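Local coordinates for protein cytochrome P450 CYP260B1 (Sorangium cellulosum, PDB 5HIW) that binds protoporphyrin IX containing iron within the largely helical fold of the cytochrome P450 family, at residues R4-L7 with F8-T11; I265-S268 with T269-C272; Y300-L303 with I304-H307. All coordinates share one frame; numbering follows the deposited sequence.

Contact 1. Residues R4-L7 with F8-T11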
ATOM      1  N   ARG A   4      24.000 -12.337 -10.652  1.00 24.94           N
ATOM      2  CA  ARG A   4      23.658 -11.926  -9.276  1.00 25.40           C
ATOM      3  C   ARG A   4      24.097 -10.514  -8.966  1.00 24.51           C
ATOM      4  O   ARG A   4      25.137 -10.069  -9.401  1.00 25.88           O
ATOM      5  CB  ARG A   4      24.263 -12.866  -8.246  1.00 22.36           C
ATOM      6  CG  ARG A   4      23.952 -14.325  -8.447  1.00 25.07           C
ATOM      7  CD  ARG A   4      24.875 -15.175  -7.611  1.00 24.68           C
ATOM      8  NE  ARG A   4      24.496 -15.271  -6.221  1.00 25.32           N
ATOM      9  CZ  ARG A   4      23.694 -16.212  -5.768  1.00 22.47           C
ATOM     10  NH1 ARG A   4      23.150 -17.090  -6.601  1.00 23.29           N
ATOM     11  NH2 ARG A   4      23.490 -16.325  -4.498  1.00 24.81           N
ATOM     12  N   LYS A   5      23.272  -9.763  -8.223  1.00 22.30           N
ATOM     13  CA  LYS A   5      23.549  -8.375  -7.899  1.00 23.02           C
ATOM     14  C   LYS A   5      22.903  -8.065  -6.559  1.00 22.22           C
ATOM     15  O   LYS A   5      22.239  -8.939  -6.002  1.00 22.95           O
ATOM     16  CB  LYS A   5      22.928  -7.451  -8.966  1.00 24.27           C
ATOM     17  CG  LYS A   5      23.205  -7.836 -10.400  1.00 28.09           C
ATOM     18  CD  LYS A   5      22.483  -6.847 -11.319  1.00 27.86           C
ATOM     19  CE  LYS A   5      22.889  -7.129 -12.757  1.00 30.71           C
ATOM     20  NZ  LYS A   5      22.329  -6.192 -13.740  1.00 32.38           N
ATOM     21  N   ASN A   6      23.208  -6.917  -5.966  1.00 23.12           N
ATOM     22  CA  ASN A   6      22.574  -6.541  -4.679  1.00 27.15           C
ATOM     23  C   ASN A   6      22.036  -5.122  -4.925  1.00 27.86           C
ATOM     24  O   ASN A   6      22.774  -4.156  -4.832  1.00 25.19           O
ATOM     25  CB  ASN A   6      23.568  -6.552  -3.480  1.00 32.81           C
ATOM     26  CG  ASN A   6      22.842  -6.354  -2.115  1.00 39.47           C
ATOM     27  OD1 ASN A   6      21.820  -5.693  -2.046  1.00 46.52           O
ATOM     28  ND2 ASN A   6      23.349  -6.956  -1.046  1.00 51.95           N
ATOM     29  N   LEU A   7      20.804  -5.020  -5.415  1.00 28.24           N
ATOM     30  CA  LEU A   7      20.248  -3.709  -5.776  1.00 26.72           C
ATOM     31  C   LEU A   7      19.312  -3.114  -4.706  1.00 26.36           C
ATOM     32  O   LEU A   7      19.119  -1.915  -4.638  1.00 25.38           O
ATOM     33  CB  LEU A   7      19.507  -3.878  -7.101  1.00 24.85           C
ATOM     34  CG  LEU A   7      20.277  -4.422  -8.300  1.00 29.28           C
ATOM     35  CD1 LEU A   7      19.354  -4.473  -9.486  1.00 28.71           C
ATOM     36  CD2 LEU A   7      21.480  -3.527  -8.637  1.00 29.23           C
ATOM     37  N   PHE A   8      18.769  -3.950  -3.840  1.00 24.55           N
ATOM     38  CA  PHE A   8      17.750  -3.495  -2.890  1.00 25.59           C
ATOM     39  C   PHE A   8      18.292  -2.883  -1.599  1.00 28.45           C
ATOM     40  O   PHE A   8      17.542  -2.321  -0.816  1.00 29.63           O
ATOM     41  CB  PHE A   8      16.727  -4.604  -2.656  1.00 23.87           C
ATOM     42  CG  PHE A   8      15.714  -4.719  -3.787  1.00 26.09           C
ATOM     43  CD1 PHE A   8      16.064  -5.220  -5.034  1.00 23.36           C
ATOM     44  CD2 PHE A   8      14.398  -4.261  -3.613  1.00 24.73           C
ATOM     45  CE1 PHE A   8      15.153  -5.313  -6.051  1.00 21.80           C
ATOM     46  CE2 PHE A   8      13.486  -4.350  -4.641  1.00 21.21           C
ATOM     47  CZ  PHE A   8      13.819  -4.888  -5.843  1.00 24.23           C
ATOM     48  N   SER A   9      19.596  -3.036  -1.368  1.00 28.28           N
ATOM     49  CA  SER A   9      20.248  -2.412  -0.194  1.00 31.47           C
ATOM     50  C   SER A   9      20.633  -0.952  -0.510  1.00 27.75           C
ATOM     51  O   SER A   9      20.979  -0.192   0.365  1.00 32.20           O
ATOM     52  CB  SER A   9      21.456  -3.267   0.279  1.00 31.04           C
ATOM     53  OG  SER A   9      22.321  -3.520  -0.821  1.00 38.89           O
ATOM     54  N   PHE A  10      20.505  -0.546  -1.746  1.00 32.47           N
ATOM     55  CA  PHE A  10      20.706   0.868  -2.150  1.00 34.54           C
ATOM     56  C   PHE A  10      19.949   1.814  -1.200  1.00 37.10           C
ATOM     57  O   PHE A  10      18.778   1.590  -0.898  1.00 34.43           O
ATOM     58  CB  PHE A  10      20.220   0.994  -3.612  1.00 36.71           C
ATOM     59  CG  PHE A  10      20.451   2.348  -4.258  1.00 34.20           C
ATOM     60  CD1 PHE A  10      19.518   3.332  -4.146  1.00 31.47           C
ATOM     61  CD2 PHE A  10      21.614   2.606  -4.980  1.00 37.30           C
ATOM     62  CE1 PHE A  10      19.716   4.598  -4.716  1.00 32.68           C
ATOM     63  CE2 PHE A  10      21.823   3.836  -5.573  1.00 37.91           C
ATOM     64  CZ  PHE A  10      20.873   4.839  -5.456  1.00 37.76           C
ATOM     65  N   THR A  11      20.632   2.819  -0.661  1.00 32.57           N
ATOM     66  CA  THR A  11      19.987   3.935   0.043  1.00 32.00           C
ATOM     67  C   THR A  11      20.408   5.262  -0.586  1.00 30.58           C
ATOM     68  O   THR A  11      21.371   5.303  -1.369  1.00 28.28           O
ATOM     69  CB  THR A  11      20.307   4.013   1.534  1.00 33.56           C
ATOM     70  OG1 THR A  11      21.664   4.382   1.712  1.00 38.88           O
ATOM     71  CG2 THR A  11      20.095   2.702   2.190  1.00 41.43           C
TER
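N6 and S9 meet through their side chains, three residues apart. S9 OG donates a hydrogen bond to N6 OD1, and the two atoms are only 2.5 Å apart. The hydroxyl comes from above the amide, 63° out of its carbonyl plane. CG of N6 stands anti to the backbone N (chi1 -172°), which carries OD1 forward to S9.

The backbone adds a second link. F10 N points to L7 O at 3.5 Å, a weak hydrogen bond. It closes a beta turn with F8 and S9 at the corners, close to type I in shape. CB of F10 rests 3.3 Å from the same L7 O, while its ring leads away.

Apolar contact is slight: L7 CB lies 4.2 Å from F8 CD1.

The turn follows strand 4-5, an outermost strand of the mixed sheet, which runs parallel to strand 31-34. L7 packs on Y32 of that strand and on H21 and A25 of helix 17-28. F8 also reaches Y32, and the ring of F10 stacks on H21. The turn thus leads the chain from the sheet edge towards helix 17-28.

Contact 2. Residues I265-S268 with T269-C272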
ATOM      1  N   ILE A 265      -1.643  12.853  -7.566  1.00 17.50           N
ATOM      2  CA  ILE A 265      -1.455  11.633  -6.857  1.00 16.04           C
ATOM      3  C   ILE A 265      -0.988  10.501  -7.754  1.00 15.87           C
ATOM      4  O   ILE A 265      -0.104   9.700  -7.383  1.00 15.73           O
ATOM      5  CB  ILE A 265      -2.745  11.293  -5.980  1.00 15.49           C
ATOM      6  CG1 ILE A 265      -2.907  12.348  -4.855  1.00 18.00           C
ATOM      7  CG2 ILE A 265      -2.667   9.859  -5.457  1.00 18.10           C
ATOM      8  CD1 ILE A 265      -4.261  12.230  -4.127  1.00 18.46           C
ATOM      9  N   GLU A 266      -1.585  10.369  -8.945  1.00 16.32           N
ATOM     10  CA  GLU A 266      -1.215   9.333  -9.873  1.00 15.52           C
ATOM     11  C   GLU A 266       0.256   9.526 -10.251  1.00 16.20           C
ATOM     12  O   GLU A 266       1.045   8.589 -10.215  1.00 17.59           O
ATOM     13  CB  GLU A 266      -2.094   9.346 -11.134  1.00 17.61           C
ATOM     14  CG  GLU A 266      -3.585   8.941 -10.885  1.00 20.47           C
ATOM     15  CD  GLU A 266      -3.636   7.569 -10.186  1.00 21.76           C
ATOM     16  OE1 GLU A 266      -3.349   6.529 -10.840  1.00 21.79           O
ATOM     17  OE2 GLU A 266      -3.916   7.533  -8.957  1.00 21.38           O
ATOM     18  N   GLU A 267       0.639  10.750 -10.487  1.00 16.75           N
ATOM     19  CA  GLU A 267       2.080  10.998 -10.820  1.00 17.61           C
ATOM     20  C   GLU A 267       3.040  10.714  -9.643  1.00 17.42           C
ATOM     21  O   GLU A 267       4.079  10.124  -9.859  1.00 17.55           O
ATOM     22  CB  GLU A 267       2.239  12.409 -11.335  1.00 18.25           C
ATOM     23  CG  GLU A 267       3.637  12.870 -11.679  1.00 19.52           C
ATOM     24  CD  GLU A 267       4.335  12.102 -12.784  1.00 17.12           C
ATOM     25  OE1 GLU A 267       3.921  11.052 -13.219  1.00 18.29           O
ATOM     26  OE2 GLU A 267       5.421  12.575 -13.222  1.00 20.97           O
ATOM     27  N   SER A 268       2.609  10.965  -8.374  1.00 17.64           N
ATOM     28  CA  SER A 268       3.387  10.603  -7.174  1.00 17.61           C
ATOM     29  C   SER A 268       3.575   9.140  -7.085  1.00 17.56           C
ATOM     30  O   SER A 268       4.661   8.653  -6.720  1.00 16.59           O
ATOM     31  CB  SER A 268       2.781  11.195  -5.858  1.00 19.27           C
ATOM     32  OG  SER A 268       1.652  10.433  -5.321  1.00 22.99           O
ATOM     33  N   THR A 269       2.546   8.376  -7.483  1.00 15.65           N
ATOM     34  CA  THR A 269       2.689   6.945  -7.425  1.00 15.85           C
ATOM     35  C   THR A 269       3.632   6.405  -8.516  1.00 16.57           C
ATOM     36  O   THR A 269       4.143   5.301  -8.362  1.00 20.17           O
ATOM     37  CB  THR A 269       1.387   6.113  -7.394  1.00 16.29           C
ATOM     38  OG1 THR A 269       0.705   6.192  -8.647  1.00 16.81           O
ATOM     39  CG2 THR A 269       0.515   6.584  -6.258  1.00 15.41           C
ATOM     40  N   ARG A 270       3.793   7.133  -9.609  1.00 15.13           N
ATOM     41  CA  ARG A 270       4.782   6.701 -10.659  1.00 16.47           C
ATOM     42  C   ARG A 270       6.215   7.116 -10.255  1.00 16.35           C
ATOM     43  O   ARG A 270       7.175   6.299 -10.249  1.00 19.32           O
ATOM     44  CB  ARG A 270       4.428   7.312 -12.015  1.00 18.40           C
ATOM     45  CG  ARG A 270       5.393   6.894 -13.117  1.00 19.77           C
ATOM     46  CD  ARG A 270       5.329   7.808 -14.298  1.00 19.46           C
ATOM     47  NE  ARG A 270       5.877   9.056 -13.918  1.00 21.45           N
ATOM     48  CZ  ARG A 270       7.160   9.314 -13.760  1.00 18.72           C
ATOM     49  NH1 ARG A 270       8.080   8.402 -13.971  1.00 21.29           N
ATOM     50  NH2 ARG A 270       7.493  10.547 -13.456  1.00 18.95           N
ATOM     51  N   TRP A 271       6.346   8.379  -9.916  1.00 18.75           N
ATOM     52  CA  TRP A 271       7.650   8.974  -9.603  1.00 18.60           C
ATOM     53  C   TRP A 271       8.242   8.434  -8.306  1.00 20.62           C
ATOM     54  O   TRP A 271       9.461   8.283  -8.137  1.00 18.10           O
ATOM     55  CB  TRP A 271       7.456  10.470  -9.469  1.00 20.70           C
ATOM     56  CG  TRP A 271       8.637  11.215  -9.301  1.00 20.92           C
ATOM     57  CD1 TRP A 271       9.601  11.502 -10.275  1.00 22.45           C
ATOM     58  CD2 TRP A 271       9.098  11.787  -8.105  1.00 20.93           C
ATOM     59  NE1 TRP A 271      10.615  12.182  -9.718  1.00 20.58           N
ATOM     60  CE2 TRP A 271      10.359  12.361  -8.385  1.00 22.20           C
ATOM     61  CE3 TRP A 271       8.623  11.799  -6.809  1.00 20.40           C
ATOM     62  CZ2 TRP A 271      11.118  13.018  -7.402  1.00 25.32           C
ATOM     63  CZ3 TRP A 271       9.383  12.458  -5.822  1.00 23.12           C
ATOM     64  CH2 TRP A 271      10.616  13.048  -6.127  1.00 24.10           C
ATOM     65  N   CYS A 272       7.379   8.101  -7.341  1.00 18.41           N
ATOM     66  CA  CYS A 272       7.889   7.593  -6.047  1.00 19.12           C
ATOM     67  C   CYS A 272       6.873   6.633  -5.438  1.00 18.88           C
ATOM     68  O   CYS A 272       6.319   6.897  -4.354  1.00 17.64           O
ATOM     69  CB  CYS A 272       8.143   8.768  -5.114  1.00 22.79           C
ATOM     70  SG  CYS A 272       9.188   8.296  -3.652  1.00 22.94           S
TER
HETATM   71  O   HOH W   1      -1.975   5.302  -8.373  1.00 20.83           O
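E267 and R270 form a salt bridge side by side, one helical turn apart. The arginine grips the carboxylate side-on with two nitrogens. R270 NE donates to E267 OE1 at 2.9 Å, and R270 NH2 to E267 OE2, also at 2.9 Å. Both bonds are nearly straight and lie close to the guanidinium plane. The carboxylate is turned 40° from that plane. The glutamate chain leaves anti to the backbone N (chi1 178°) and bends at chi2 (62°), which brings its end forward to R270. E267 OE2 also takes bonds from R323 and from D320 N. Two arginines therefore share one buried carboxylate, which probably favours its charged form.

Hydroxyls bond back to the helix backbone. T269 OG1 donates to E266 O at 2.9 Å and accepts a hydrogen bond from a water at 2.8 Å. The same water bonds weakly to E266 OE2, whose carboxylate has its main partner in R345. S268 OG donates to I265 O at 2.8 Å, alongside T269 N.

Backbone bonds complete the last turn. W271 N reaches E267 O at 2.9 Å, and C272 N reaches S268 O at 2.8 Å as the helix ends.

The spacing of E267 and R270 is the ExxR motif of the P450 K helix. With R323 it makes the E-R-R triad characteristic of the family.

Contact 3. Residues Y300-L303 with I304-H307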
ATOM      1  N   TYR A 300      10.440 -12.570  -7.059  1.00 23.89           N
ATOM      2  CA  TYR A 300      10.085 -11.246  -6.681  1.00 23.79           C
ATOM      3  C   TYR A 300       9.941 -10.364  -7.926  1.00 23.19           C
ATOM      4  O   TYR A 300      10.867 -10.250  -8.777  1.00 22.85           O
ATOM      5  CB  TYR A 300      11.135 -10.698  -5.697  1.00 21.56           C
ATOM      6  CG  TYR A 300      10.920  -9.314  -5.091  1.00 22.03           C
ATOM      7  CD1 TYR A 300      11.282  -8.164  -5.742  1.00 24.53           C
ATOM      8  CD2 TYR A 300      10.341  -9.191  -3.879  1.00 25.32           C
ATOM      9  CE1 TYR A 300      11.082  -6.917  -5.153  1.00 25.71           C
ATOM     10  CE2 TYR A 300      10.148  -7.970  -3.282  1.00 30.31           C
ATOM     11  CZ  TYR A 300      10.553  -6.857  -3.881  1.00 27.72           C
ATOM     12  OH  TYR A 300      10.334  -5.652  -3.293  1.00 30.23           O
ATOM     13  N   LEU A 301       8.831  -9.634  -7.981  1.00 19.39           N
ATOM     14  CA  LEU A 301       8.530  -8.736  -9.127  1.00 20.84           C
ATOM     15  C   LEU A 301       8.683  -7.291  -8.720  1.00 20.87           C
ATOM     16  O   LEU A 301       8.057  -6.849  -7.749  1.00 18.69           O
ATOM     17  CB  LEU A 301       7.091  -8.967  -9.609  1.00 19.71           C
ATOM     18  CG  LEU A 301       6.652 -10.406  -9.877  1.00 24.28           C
ATOM     19  CD1 LEU A 301       5.205 -10.491 -10.334  1.00 22.41           C
ATOM     20  CD2 LEU A 301       7.532 -10.942 -10.990  1.00 22.40           C
ATOM     21  N   SER A 302       9.568  -6.551  -9.385  1.00 18.69           N
ATOM     22  CA  SER A 302       9.711  -5.155  -9.134  1.00 18.78           C
ATOM     23  C   SER A 302       8.492  -4.385  -9.662  1.00 19.22           C
ATOM     24  O   SER A 302       8.126  -4.485 -10.828  1.00 18.87           O
ATOM     25  CB  SER A 302      10.920  -4.549  -9.830  1.00 18.01           C
ATOM     26  OG  SER A 302      10.984  -3.133  -9.577  1.00 19.45           O
ATOM     27  N   LEU A 303       7.862  -3.649  -8.781  1.00 17.56           N
ATOM     28  CA  LEU A 303       6.748  -2.783  -9.156  1.00 17.28           C
ATOM     29  C   LEU A 303       7.226  -1.364  -9.384  1.00 18.82           C
ATOM     30  O   LEU A 303       6.422  -0.488  -9.604  1.00 21.68           O
ATOM     31  CB  LEU A 303       5.657  -2.874  -8.103  1.00 16.13           C
ATOM     32  CG  LEU A 303       5.076  -4.253  -7.849  1.00 18.96           C
ATOM     33  CD1 LEU A 303       4.027  -4.282  -6.725  1.00 21.84           C
ATOM     34  CD2 LEU A 303       4.460  -4.935  -9.035  1.00 20.54           C
ATOM     35  N   ILE A 304       8.561  -1.120  -9.330  1.00 18.03           N
ATOM     36  CA  ILE A 304       9.126   0.196  -9.552  1.00 17.05           C
ATOM     37  C   ILE A 304       9.863   0.381 -10.900  1.00 21.03           C
ATOM     38  O   ILE A 304       9.841   1.467 -11.452  1.00 18.07           O
ATOM     39  CB  ILE A 304      10.062   0.598  -8.350  1.00 17.29           C
ATOM     40  CG1 ILE A 304       9.209   0.910  -7.079  1.00 17.39           C
ATOM     41  CG2 ILE A 304      10.979   1.790  -8.621  1.00 17.45           C
ATOM     42  CD1 ILE A 304       9.901   0.946  -5.720  1.00 19.12           C
ATOM     43  N   ALA A 305      10.590  -0.638 -11.354  1.00 18.82           N
ATOM     44  CA  ALA A 305      11.463  -0.411 -12.504  1.00 18.53           C
ATOM     45  C   ALA A 305      10.704   0.145 -13.731  1.00 18.57           C
ATOM     46  O   ALA A 305      11.164   1.066 -14.358  1.00 20.33           O
ATOM     47  CB  ALA A 305      12.130  -1.677 -12.856  1.00 19.16           C
ATOM     48  N   ARG A 306       9.545  -0.390 -14.005  1.00 20.09           N
ATOM     49  CA  ARG A 306       8.643   0.137 -15.118  1.00 22.04           C
ATOM     50  C   ARG A 306       8.457   1.606 -15.018  1.00 22.12           C
ATOM     51  O   ARG A 306       8.454   2.304 -16.032  1.00 21.88           O
ATOM     52  CB  ARG A 306       7.290  -0.562 -15.131  1.00 23.20           C
ATOM     53  CG  ARG A 306       6.433  -0.290 -16.352  1.00 25.76           C
ATOM     54  CD  ARG A 306       5.196  -1.174 -16.435  1.00 27.95           C
ATOM     55  NE  ARG A 306       4.798  -1.245 -17.839  1.00 32.01           N
ATOM     56  CZ  ARG A 306       4.042  -0.341 -18.480  1.00 32.67           C
ATOM     57  NH1 ARG A 306       3.545   0.732 -17.879  1.00 31.43           N
ATOM     58  NH2 ARG A 306       3.808  -0.492 -19.774  1.00 31.53           N
ATOM     59  N   HIS A 307       8.279   2.163 -13.792  1.00 20.86           N
ATOM     60  CA  HIS A 307       7.996   3.551 -13.656  1.00 17.88           C
ATOM     61  C   HIS A 307       9.118   4.451 -14.157  1.00 19.31           C
ATOM     62  O   HIS A 307       8.908   5.635 -14.415  1.00 19.07           O
ATOM     63  CB  HIS A 307       7.683   3.879 -12.194  1.00 17.90           C
ATOM     64  CG  HIS A 307       6.477   3.139 -11.678  1.00 15.81           C
ATOM     65  ND1 HIS A 307       6.181   3.045 -10.337  1.00 17.58           N
ATOM     66  CD2 HIS A 307       5.508   2.433 -12.326  1.00 15.87           C
ATOM     67  CE1 HIS A 307       5.070   2.355 -10.193  1.00 14.70           C
ATOM     68  NE2 HIS A 307       4.638   1.982 -11.379  1.00 17.64           N
TER
HETATM   69  O   HOH W   2       8.845  -3.193 -13.256  1.00 19.08           O
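S302 reaches forward from the end of its strand to the backbone of I304 and A305. Its side chain sets out toward the following segment, and CB lies 4.2 Å from I304 N. The next atom, OG, is anti to the backbone N (chi1 178°) and does most of the work. It accepts a hydrogen bond from I304 N at 3.2 Å and a second from A305 N at 3.1 Å. Both are fairly straight, at 152° and 159°. A305 CB lies beside the same oxygen, 3.8 Å from OG. One hydroxyl thus holds two successive amides of a buried bend. The bond to I304 N makes an ST turn.

Other contacts surround the bend. H307 N bonds to I304 O at 2.9 Å as a 3-10 segment begins. L303 O sits over one face of the H307 imidazole, offset towards the rim, with CE1 nearest at 3.2 Å. The NE2 end of that ring is bonded to L329 N. Water 2 donates to S302 O at 2.8 Å and accepts from R306 N at 3.0 Å, bridging the two segments. The L303 side chain touches the haem.

Strand 298-302 lies between strand 39-42, parallel to it, and antiparallel strand 277-282. At its end and just beyond, L22 of helix 17-28 packs on S302, I304 and A305.

How the contacts relate
The contacts follow one another along the chain: contact 1 near the N-terminus, then contact 2 on helix 261-271, then contact 3 at the end of strand 298-302 and in the loop after it. Contact 3 is the middle one in space. Its centre is about 14 Å from the centre of each of the others, which are about 23 Å apart. Contacts 1 and 3 reach the same mixed sheet and meet where F8 CZ lies 3.5 Å from Y300 CE1, ring planes nearly perpendicular. Contacts 2 and 3 join through a probable hydrogen bond, R270 NH1 to H307 O at 2.9 Å. The ExxR helix is thereby joined to the 3-10 segment that follows the strand; L303, between the two, touches the haem.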